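Local coordinates for D-isomer specific 2-hydroxyacid dehydrogenase family protein (Aeromonas salmonicida subsp. salmonicida, PDB 3HG7) that probably works as an NAD-dependent oxidoreductase acting on D-2-hydroxyacids or the matching 2-oxoacids, at residues T7-S12 and L33-Q38; D40-I45 and K59-K64; A53-A58 and F71-A76. The protein carries 1 engineered substitution. All blocks are in the same frame, centred on the assembly; numbering follows the deposited sequence.

In the fold
All three contacts lie in the domain built on the five-stranded parallel sheet, apart from the seven-stranded domain that carries the probable NAD-binding glycine motif. Contact 1 pairs strands 6-11 and 30-34. Contact 2 sets helix 38-44 against the segment 59-64; its centre is about 9 Å from that of contact 1, and Leu11 CD2 reaches Leu61 CD1 at 3.6 Å. Contact 3 joins strands 50-53 and 70-73, its centre about 11 Å from that of contact 1. Ser12 OG and Glu54 OE2, 2.7 Å apart, tie these two by a probable hydrogen bond. The loop after strand 70-73 probably borders the cleft between the domains, as in the family.

Contact 1: T7-S12 and L33-Q38; sequences TLLLLS and LRADNQ
Leu8, Leu10, Leu33 and Ala35 join strand 6-11 to strand 30-34 and the first residue past it through three backbone hydrogen bonds. Leu33 N donates to Leu8 O at 2.8 Å, Leu10 N to Leu33 O at 2.9 Å, and Ala35 N to Leu10 O at 3.0 Å. Leu33 thus gives and accepts across the pairing, which sets a parallel register of Leu9 opposite Leu33 and Leu10 opposite Arg34. The CA of Leu9 adds a weaker C-H contact to Leu33 O.

Apolar packing falls on the face that carries Leu9 and Leu33. With CG anti to the backbone N (chi1 178°), Leu9 swings CD1 along the neighbouring strand, where it lies 3.9 Å from Leu33 CB and 4.2 Å from Ala35 CB. Leu33 leans the opposite way along the pairing, its CD1 meeting Thr7 CG2 at 3.6 Å. Leu44 and Ala41 of helix 38-44 cover this face. On the face of Leu10 and Arg34, Leu10 CG rests 3.6 Å from Leu33 O.

The charged groups sit at the end of the pairing. Arg34, paired with Leu10, grips Asp36 just past the strand side-on, NE to OD1 at 2.9 Å and NH2 to OD2, with the carboxylate at the edge of the guanidinium, while NH1 forms a salt bridge with Glu19 of helix 15-24. Two partners thus restrict rotation of the guanidinium.

Strand 6-11, helix 15-24 and strand 30-34 form a beta-alpha-beta crossover, the opening unit of a flavodoxin-like parallel sheet of strand order 2-1-3-4-5.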
loop_
_atom_site.group_PDB
_atom_site.type_symbol
_atom_site.label_atom_id
_atom_site.label_comp_id
_atom_site.label_asym_id
_atom_site.label_seq_id
_atom_site.Cartn_x
_atom_site.Cartn_y
_atom_site.Cartn_z
ATOM N N THR A 7 -11.698 -13.320 24.779
ATOM C CA THR A 7 -12.099 -11.921 24.596
ATOM C C THR A 7 -11.343 -11.312 23.423
ATOM O O THR A 7 -10.132 -11.452 23.349
ATOM C CB THR A 7 -11.804 -11.125 25.867
ATOM O OG1 THR A 7 -12.653 -11.600 26.933
ATOM C CG2 THR A 7 -12.092 -9.598 25.660
ATOM N N LEU A 8 -12.081 -10.689 22.513
ATOM C CA LEU A 8 -11.523 -9.915 21.406
ATOM C C LEU A 8 -11.705 -8.441 21.777
ATOM O O LEU A 8 -12.793 -8.047 22.197
ATOM C CB LEU A 8 -12.303 -10.176 20.127
ATOM C CG LEU A 8 -12.112 -9.182 18.957
ATOM C CD1 LEU A 8 -10.654 -9.169 18.455
ATOM C CD2 LEU A 8 -13.055 -9.558 17.829
ATOM N N LEU A 9 -10.653 -7.645 21.617
ATOM C CA LEU A 9 -10.792 -6.189 21.763
ATOM C C LEU A 9 -10.638 -5.525 20.397
ATOM O O LEU A 9 -9.654 -5.786 19.721
ATOM C CB LEU A 9 -9.760 -5.616 22.746
ATOM C CG LEU A 9 -9.794 -4.072 22.943
ATOM C CD1 LEU A 9 -11.135 -3.627 23.519
ATOM C CD2 LEU A 9 -8.673 -3.651 23.923
ATOM N N LEU A 10 -11.590 -4.634 20.044
ATOM C CA LEU A 10 -11.566 -3.880 18.783
ATOM C C LEU A 10 -11.017 -2.493 19.093
ATOM O O LEU A 10 -11.561 -1.805 19.949
ATOM C CB LEU A 10 -12.989 -3.736 18.230
ATOM C CG LEU A 10 -13.654 -5.076 17.874
ATOM C CD1 LEU A 10 -15.054 -4.829 17.428
ATOM C CD2 LEU A 10 -12.853 -5.724 16.736
ATOM N N LEU A 11 -9.904 -2.152 18.454
ATOM C CA LEU A 11 -9.208 -0.884 18.656
ATOM C C LEU A 11 -8.880 -0.303 17.252
ATOM O O LEU A 11 -7.692 -0.102 16.868
ATOM C CB LEU A 11 -7.953 -1.129 19.470
ATOM C CG LEU A 11 -7.019 0.006 19.842
ATOM C CD1 LEU A 11 -7.749 1.026 20.691
ATOM C CD2 LEU A 11 -5.859 -0.598 20.620
ATOM N N SER A 12 -9.958 -0.039 16.505
ATOM C CA SER A 12 -9.890 0.445 15.128
ATOM C C SER A 12 -10.751 1.697 14.897
ATOM O O SER A 12 -11.793 1.856 15.512
ATOM C CB SER A 12 -10.382 -0.638 14.170
ATOM O OG SER A 12 -10.433 -0.135 12.839
ATOM N N LEU A 33 -15.254 -6.856 22.682
ATOM C CA LEU A 33 -15.203 -5.615 23.437
ATOM C C LEU A 33 -14.725 -4.576 22.482
ATOM O O LEU A 33 -14.092 -4.905 21.474
ATOM C CB LEU A 33 -14.226 -5.710 24.609
ATOM C CG LEU A 33 -14.531 -6.720 25.717
ATOM C CD1 LEU A 33 -13.525 -6.524 26.866
ATOM C CD2 LEU A 33 -15.952 -6.541 26.225
ATOM N N ARG A 34 -15.034 -3.319 22.793
ATOM C CA ARG A 34 -14.676 -2.271 21.871
ATOM C C ARG A 34 -14.112 -1.091 22.656
ATOM O O ARG A 34 -14.657 -0.718 23.704
ATOM C CB ARG A 34 -15.938 -1.879 21.095
ATOM C CG ARG A 34 -15.865 -0.631 20.314
ATOM C CD ARG A 34 -17.180 -0.447 19.544
ATOM N NE ARG A 34 -17.307 0.894 19.029
ATOM C CZ ARG A 34 -18.390 1.387 18.432
ATOM N NH1 ARG A 34 -19.452 0.614 18.232
ATOM N NH2 ARG A 34 -18.386 2.643 17.993
ATOM N N ALA A 35 -13.042 -0.483 22.148
ATOM C CA ALA A 35 -12.594 0.797 22.746
ATOM C C ALA A 35 -12.326 1.821 21.671
ATOM O O ALA A 35 -11.459 1.602 20.849
ATOM C CB ALA A 35 -11.358 0.570 23.608
ATOM N N ASP A 36 -13.080 2.934 21.686
ATOM C CA ASP A 36 -12.989 3.984 20.660
ATOM C C ASP A 36 -11.942 5.060 20.925
ATOM O O ASP A 36 -11.695 5.910 20.058
ATOM C CB ASP A 36 -14.363 4.647 20.421
ATOM C CG ASP A 36 -15.274 3.832 19.482
ATOM O OD1 ASP A 36 -15.032 2.628 19.242
ATOM O OD2 ASP A 36 -16.264 4.407 18.985
ATOM N N ASN A 37 -11.343 5.028 22.123
ATOM C CA ASN A 37 -10.178 5.842 22.421
ATOM C C ASN A 37 -9.153 5.089 23.263
ATOM O O ASN A 37 -9.393 3.941 23.664
ATOM C CB ASN A 37 -10.599 7.166 23.098
ATOM C CG ASN A 37 -11.245 6.946 24.471
ATOM O OD1 ASN A 37 -11.207 5.839 25.042
ATOM N ND2 ASN A 37 -11.862 8.006 25.011
ATOM N N GLN A 38 -7.999 5.713 23.493
ATOM C CA GLN A 38 -6.922 5.031 24.201
ATOM C C GLN A 38 -7.240 4.840 25.670
ATOM O O GLN A 38 -6.924 3.792 26.239
ATOM C CB GLN A 38 -5.547 5.711 24.033
ATOM C CG GLN A 38 -4.453 4.915 24.818
ATOM C CD GLN A 38 -3.074 5.540 24.816
ATOM O OE1 GLN A 38 -2.576 6.002 23.777
ATOM N NE2 GLN A 38 -2.437 5.557 26.001
HETATM O O HOH W 1 -11.803 3.823 17.391
#

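Contact 2: D40-I45 and K59-K64; sequences DAEKLI and KPLLAK
Lys64 NZ donates to Glu42 OE1 at 2.8 Å in the salt bridge that closes the outer side of this contact. The ammonium approaches from above the carboxylate plane, 41° out of it, at the end of a chain extended beyond CG. OE1 also accepts from a water at 2.7 Å, which donates in turn to Pro60 O. A second water donates to Glu42 O and accepts from Lys64 NZ at 3.1 Å, so the lysine is tied directly to the side chain of Glu42 and through water to its backbone. The other carboxylate oxygen, OE2, takes a hydrogen bond from Gln38 NE2. Within the helix, Ala41 O serves both Leu44 N and Ile45 N.

Glu42 bends at chi2 (-82°), which folds its carboxylate over Leu61, whose CD2 lies 3.6 Å from Glu42 CD. The other branch of Leu61 presses on Ala41, CD1 to CB at 3.3 Å, tighter than usual. Ile45 completes the apolar layer, its CD1 3.9 Å from Leu61 CB and its CG2 against Lys64 CB.

A buried leucine is thus roofed by an ion pair with two bridging waters, consistent with polar links at the rim and apolar packing beneath jointly holding helix 38-44 to 59-64.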
loop_
_atom_site.group_PDB
_atom_site.type_symbol
_atom_site.label_atom_id
_atom_site.label_comp_id
_atom_site.label_asym_id
_atom_site.label_seq_id
_atom_site.Cartn_x
_atom_site.Cartn_y
_atom_site.Cartn_z
ATOM N N ASP A 40 -10.193 4.323 27.198
ATOM C CA ASP A 40 -11.059 3.149 27.389
ATOM C C ASP A 40 -10.286 1.870 27.133
ATOM O O ASP A 40 -10.497 0.856 27.809
ATOM C CB ASP A 40 -12.296 3.189 26.477
ATOM C CG ASP A 40 -13.334 4.193 26.928
ATOM O OD1 ASP A 40 -13.211 4.750 28.045
ATOM O OD2 ASP A 40 -14.287 4.431 26.154
ATOM N N ALA A 41 -9.364 1.903 26.180
ATOM C CA ALA A 41 -8.560 0.711 25.892
ATOM C C ALA A 41 -7.638 0.322 27.047
ATOM O O ALA A 41 -7.394 -0.873 27.279
ATOM C CB ALA A 41 -7.779 0.898 24.629
ATOM N N GLU A 42 -7.127 1.321 27.777
ATOM C CA GLU A 42 -6.248 1.067 28.942
ATOM C C GLU A 42 -6.836 0.089 29.910
ATOM O O GLU A 42 -6.117 -0.733 30.478
ATOM C CB GLU A 42 -5.946 2.366 29.727
ATOM C CG GLU A 42 -5.325 3.477 28.919
ATOM C CD GLU A 42 -3.819 3.361 28.729
ATOM O OE1 GLU A 42 -3.215 2.359 29.169
ATOM O OE2 GLU A 42 -3.225 4.293 28.127
ATOM N N LYS A 43 -8.143 0.210 30.132
ATOM C CA LYS A 43 -8.838 -0.599 31.079
ATOM C C LYS A 43 -9.121 -1.994 30.572
ATOM O O LYS A 43 -9.382 -2.890 31.372
ATOM C CB LYS A 43 -10.157 0.066 31.491
ATOM C CG LYS A 43 -9.979 1.518 31.921
ATOM C CD LYS A 43 -11.257 2.092 32.481
ATOM C CE LYS A 43 -11.017 3.513 32.963
ATOM N NZ LYS A 43 -12.118 4.402 32.491
ATOM N N LEU A 44 -9.081 -2.174 29.258
ATOM C CA LEU A 44 -9.588 -3.408 28.658
ATOM C C LEU A 44 -8.539 -4.302 28.039
ATOM O O LEU A 44 -8.768 -5.498 27.929
ATOM C CB LEU A 44 -10.658 -3.103 27.599
ATOM C CG LEU A 44 -11.909 -2.365 28.093
ATOM C CD1 LEU A 44 -12.747 -2.014 26.893
ATOM C CD2 LEU A 44 -12.699 -3.261 29.048
ATOM N N ILE A 45 -7.393 -3.754 27.659
ATOM C CA ILE A 45 -6.481 -4.522 26.805
ATOM C C ILE A 45 -5.864 -5.708 27.538
ATOM O O ILE A 45 -5.605 -6.759 26.924
ATOM C CB ILE A 45 -5.390 -3.660 26.164
ATOM C CG1 ILE A 45 -4.571 -4.529 25.204
ATOM C CG2 ILE A 45 -4.527 -2.977 27.252
ATOM C CD1 ILE A 45 -4.156 -3.903 23.977
ATOM N N LYS A 59 0.035 0.009 19.582
ATOM C CA LYS A 59 1.429 0.129 20.038
ATOM C C LYS A 59 1.663 0.674 21.456
ATOM O O LYS A 59 2.433 0.055 22.208
ATOM C CB LYS A 59 2.322 0.856 19.006
ATOM C CG LYS A 59 3.814 0.873 19.397
ATOM C CD LYS A 59 4.713 1.530 18.343
ATOM C CE LYS A 59 6.179 1.228 18.636
ATOM N NZ LYS A 59 7.054 1.545 17.447
ATOM N N PRO A 60 1.002 1.804 21.836
ATOM C CA PRO A 60 1.141 2.342 23.202
ATOM C C PRO A 60 0.467 1.497 24.292
ATOM O O PRO A 60 0.709 1.718 25.477
ATOM C CB PRO A 60 0.438 3.709 23.123
ATOM C CG PRO A 60 -0.416 3.646 21.900
ATOM C CD PRO A 60 0.324 2.775 20.956
ATOM N N LEU A 61 -0.377 0.550 23.898
ATOM C CA LEU A 61 -1.109 -0.275 24.862
ATOM C C LEU A 61 -0.484 -1.671 24.982
ATOM O O LEU A 61 -0.815 -2.425 25.906
ATOM C CB LEU A 61 -2.585 -0.378 24.430
ATOM C CG LEU A 61 -3.395 0.928 24.535
ATOM C CD1 LEU A 61 -4.597 0.973 23.638
ATOM C CD2 LEU A 61 -3.846 1.081 25.962
ATOM N N LEU A 62 0.430 -2.013 24.079
ATOM C CA LEU A 62 0.873 -3.413 23.945
ATOM C C LEU A 62 1.542 -3.990 25.186
ATOM O O LEU A 62 1.353 -5.176 25.476
ATOM C CB LEU A 62 1.788 -3.639 22.734
ATOM C CG LEU A 62 1.100 -4.101 21.459
ATOM C CD1 LEU A 62 2.145 -4.355 20.391
ATOM C CD2 LEU A 62 0.286 -5.351 21.686
ATOM N N ALA A 63 2.319 -3.175 25.917
ATOM C CA ALA A 63 2.958 -3.683 27.159
ATOM C C ALA A 63 1.948 -4.152 28.192
ATOM O O ALA A 63 2.296 -4.969 29.044
ATOM C CB ALA A 63 3.900 -2.653 27.785
ATOM N N LYS A 64 0.705 -3.663 28.121
ATOM C CA LYS A 64 -0.387 -4.094 29.034
ATOM C C LYS A 64 -1.168 -5.338 28.560
ATOM O O LYS A 64 -1.983 -5.899 29.332
ATOM C CB LYS A 64 -1.394 -2.952 29.235
ATOM C CG LYS A 64 -0.789 -1.758 29.978
ATOM C CD LYS A 64 -1.838 -0.762 30.387
ATOM C CE LYS A 64 -1.227 0.333 31.266
ATOM N NZ LYS A 64 -2.217 1.419 31.603
HETATM O O HOH W 2 -4.561 -0.264 32.842
HETATM O O HOH W 3 -0.711 1.952 28.286
#

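Contact 3: A53-A58 and F71-A76; sequences AEPARA and FQSTYA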
loop_
_atom_site.group_PDB
_atom_site.type_symbol
_atom_site.label_atom_id
_atom_site.label_comp_id
_atom_site.label_asym_id
_atom_site.label_seq_id
_atom_site.Cartn_x
_atom_site.Cartn_y
_atom_site.Cartn_z
ATOM N N ALA A 53 -6.866 -4.234 15.379
ATOM C CA ALA A 53 -6.513 -2.811 15.589
ATOM C C ALA A 53 -5.622 -2.310 14.497
ATOM O O ALA A 53 -5.023 -3.096 13.763
ATOM C CB ALA A 53 -5.766 -2.643 16.915
ATOM N N GLU A 54 -5.525 -0.981 14.393
ATOM C CA GLU A 54 -4.463 -0.394 13.577
ATOM C C GLU A 54 -3.231 -0.487 14.448
ATOM O O GLU A 54 -3.318 -0.275 15.673
ATOM C CB GLU A 54 -4.781 1.067 13.221
ATOM C CG GLU A 54 -5.720 1.196 12.047
ATOM C CD GLU A 54 -7.171 1.075 12.459
ATOM O OE1 GLU A 54 -7.650 1.988 13.160
ATOM O OE2 GLU A 54 -7.857 0.127 12.009
ATOM N N PRO A 55 -2.076 -0.847 13.849
ATOM C CA PRO A 55 -0.813 -0.904 14.614
ATOM C C PRO A 55 -0.520 0.310 15.477
ATOM O O PRO A 55 -0.183 0.135 16.649
ATOM C CB PRO A 55 0.233 -1.025 13.518
ATOM C CG PRO A 55 -0.466 -1.839 12.489
ATOM C CD PRO A 55 -1.872 -1.280 12.461
ATOM N N ALA A 56 -0.657 1.525 14.927
ATOM C CA ALA A 56 -0.389 2.738 15.735
ATOM C C ALA A 56 -1.305 2.866 16.947
ATOM O O ALA A 56 -0.934 3.456 17.939
ATOM C CB ALA A 56 -0.455 3.986 14.889
ATOM N N ARG A 57 -2.514 2.341 16.873
ATOM C CA ARG A 57 -3.347 2.413 18.055
ATOM C C ARG A 57 -3.025 1.399 19.115
ATOM O O ARG A 57 -3.139 1.695 20.314
ATOM C CB ARG A 57 -4.813 2.425 17.715
ATOM C CG ARG A 57 -5.205 3.857 17.545
ATOM C CD ARG A 57 -6.601 4.007 17.248
ATOM N NE ARG A 57 -7.434 3.720 18.401
ATOM C CZ ARG A 57 -8.744 3.740 18.283
ATOM N NH1 ARG A 57 -9.224 4.066 17.093
ATOM N NH2 ARG A 57 -9.539 3.425 19.283
ATOM N N ALA A 58 -2.605 0.235 18.694
ATOM C CA ALA A 58 -2.248 -0.815 19.656
ATOM C C ALA A 58 -0.913 -0.550 20.332
ATOM O O ALA A 58 -0.733 -0.873 21.505
ATOM C CB ALA A 58 -2.217 -2.146 18.940
ATOM N N PHE A 71 -2.948 -10.962 17.420
ATOM C CA PHE A 71 -3.283 -9.577 17.008
ATOM C C PHE A 71 -3.418 -9.599 15.493
ATOM O O PHE A 71 -2.462 -9.882 14.766
ATOM C CB PHE A 71 -2.123 -8.677 17.434
ATOM C CG PHE A 71 -2.265 -7.212 17.072
ATOM C CD1 PHE A 71 -3.327 -6.730 16.331
ATOM C CD2 PHE A 71 -1.249 -6.342 17.428
ATOM C CE1 PHE A 71 -3.395 -5.342 15.963
ATOM C CE2 PHE A 71 -1.308 -4.984 17.079
ATOM C CZ PHE A 71 -2.389 -4.508 16.333
ATOM N N GLN A 72 -4.627 -9.348 15.026
ATOM C CA GLN A 72 -4.896 -9.129 13.609
ATOM C C GLN A 72 -4.830 -7.621 13.347
ATOM O O GLN A 72 -5.714 -6.865 13.816
ATOM C CB GLN A 72 -6.284 -9.626 13.236
ATOM C CG GLN A 72 -6.689 -9.317 11.764
ATOM C CD GLN A 72 -5.847 -10.073 10.767
ATOM O OE1 GLN A 72 -5.785 -11.322 10.788
ATOM N NE2 GLN A 72 -5.168 -9.328 9.883
ATOM N N SER A 73 -3.789 -7.203 12.637
ATOM C CA SER A 73 -3.681 -5.810 12.142
ATOM C C SER A 73 -4.700 -5.551 11.031
ATOM O O SER A 73 -4.985 -6.423 10.224
ATOM C CB SER A 73 -2.269 -5.502 11.631
ATOM O OG SER A 73 -2.237 -4.231 10.963
ATOM N N THR A 74 -5.263 -4.341 10.997
ATOM C CA THR A 74 -6.226 -3.986 9.947
ATOM C C THR A 74 -5.480 -3.395 8.777
ATOM O O THR A 74 -6.072 -3.084 7.737
ATOM C CB THR A 74 -7.250 -2.891 10.454
ATOM O OG1 THR A 74 -6.523 -1.773 10.980
ATOM C CG2 THR A 74 -8.133 -3.439 11.519
ATOM N N TYR A 75 -4.178 -3.223 8.942
ATOM C CA TYR A 75 -3.350 -2.626 7.896
ATOM C C TYR A 75 -2.338 -3.632 7.395
ATOM O O TYR A 75 -1.883 -4.544 8.114
ATOM C CB TYR A 75 -2.555 -1.437 8.442
ATOM C CG TYR A 75 -3.286 -0.160 8.654
ATOM C CD1 TYR A 75 -4.578 0.021 8.170
ATOM C CD2 TYR A 75 -2.662 0.905 9.319
ATOM C CE1 TYR A 75 -5.240 1.242 8.335
ATOM C CE2 TYR A 75 -3.322 2.122 9.490
ATOM C CZ TYR A 75 -4.604 2.272 8.995
ATOM O OH TYR A 75 -5.274 3.459 9.133
ATOM N N ALA A 76 -1.925 -3.445 6.147
ATOM C CA ALA A 76 -0.842 -4.244 5.620
ATOM C C ALA A 76 0.468 -3.910 6.330
ATOM O O ALA A 76 1.259 -4.792 6.622
ATOM C CB ALA A 76 -0.697 -3.977 4.086
#
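Glu54 touches both Thr74 and Tyr75, with a different part of its side chain for each. Its CG sits over one face of the Tyr75 ring, 3.7 Å from the centroid and 22° off the normal, a CH-pi contact displaced toward the ring's rim. The chain bends at chi2, which brings the carboxylate to Thr74 with its plane inclined 39° to the tyrosine ring. OE2 receives Thr74 OG1 on its anti lone pair at a short 2.5 Å. A second hydroxyl, Ser12 OG, also bonds OE2, and Gln13 N bonds OE1, so both oxygens of this buried group have partners and its position is closely fixed.

Phe71 lies on the face of the pairing that carries Ala53 and Ser73. Its CG is anti to the backbone N (chi1 179°), which carries the ring toward helix 55-58. On the neighbouring strand, Ala53 O meets the ring edge in plane, 3.5 Å from CE1. Ala53 CB lies 3.7 Å from the same CE1. From the helix, Ala58 CB approaches CE2 obliquely at 3.5 Å. Pro55 CD touches both Ser73 and Tyr75, 3.3 Å from Ser73 OG and 3.9 Å from Tyr75 CD2. The same Ser73 hydroxyl donates to Tyr75 O, bracing the turn after the strand.

The backbones themselves pair in parallel, with Ala53 N donating to Gln72 O and Thr74 N to Ala53 O at 3.0 Å.

Strand 50-53, helix 55-58 and strand 70-73 make a beta-alpha-beta unit of the flavodoxin-like domain. In D-2-hydroxyacid dehydrogenases the loop following this last strand borders the cleft between the two domains, and the segment ending at Ala76 probably does so here.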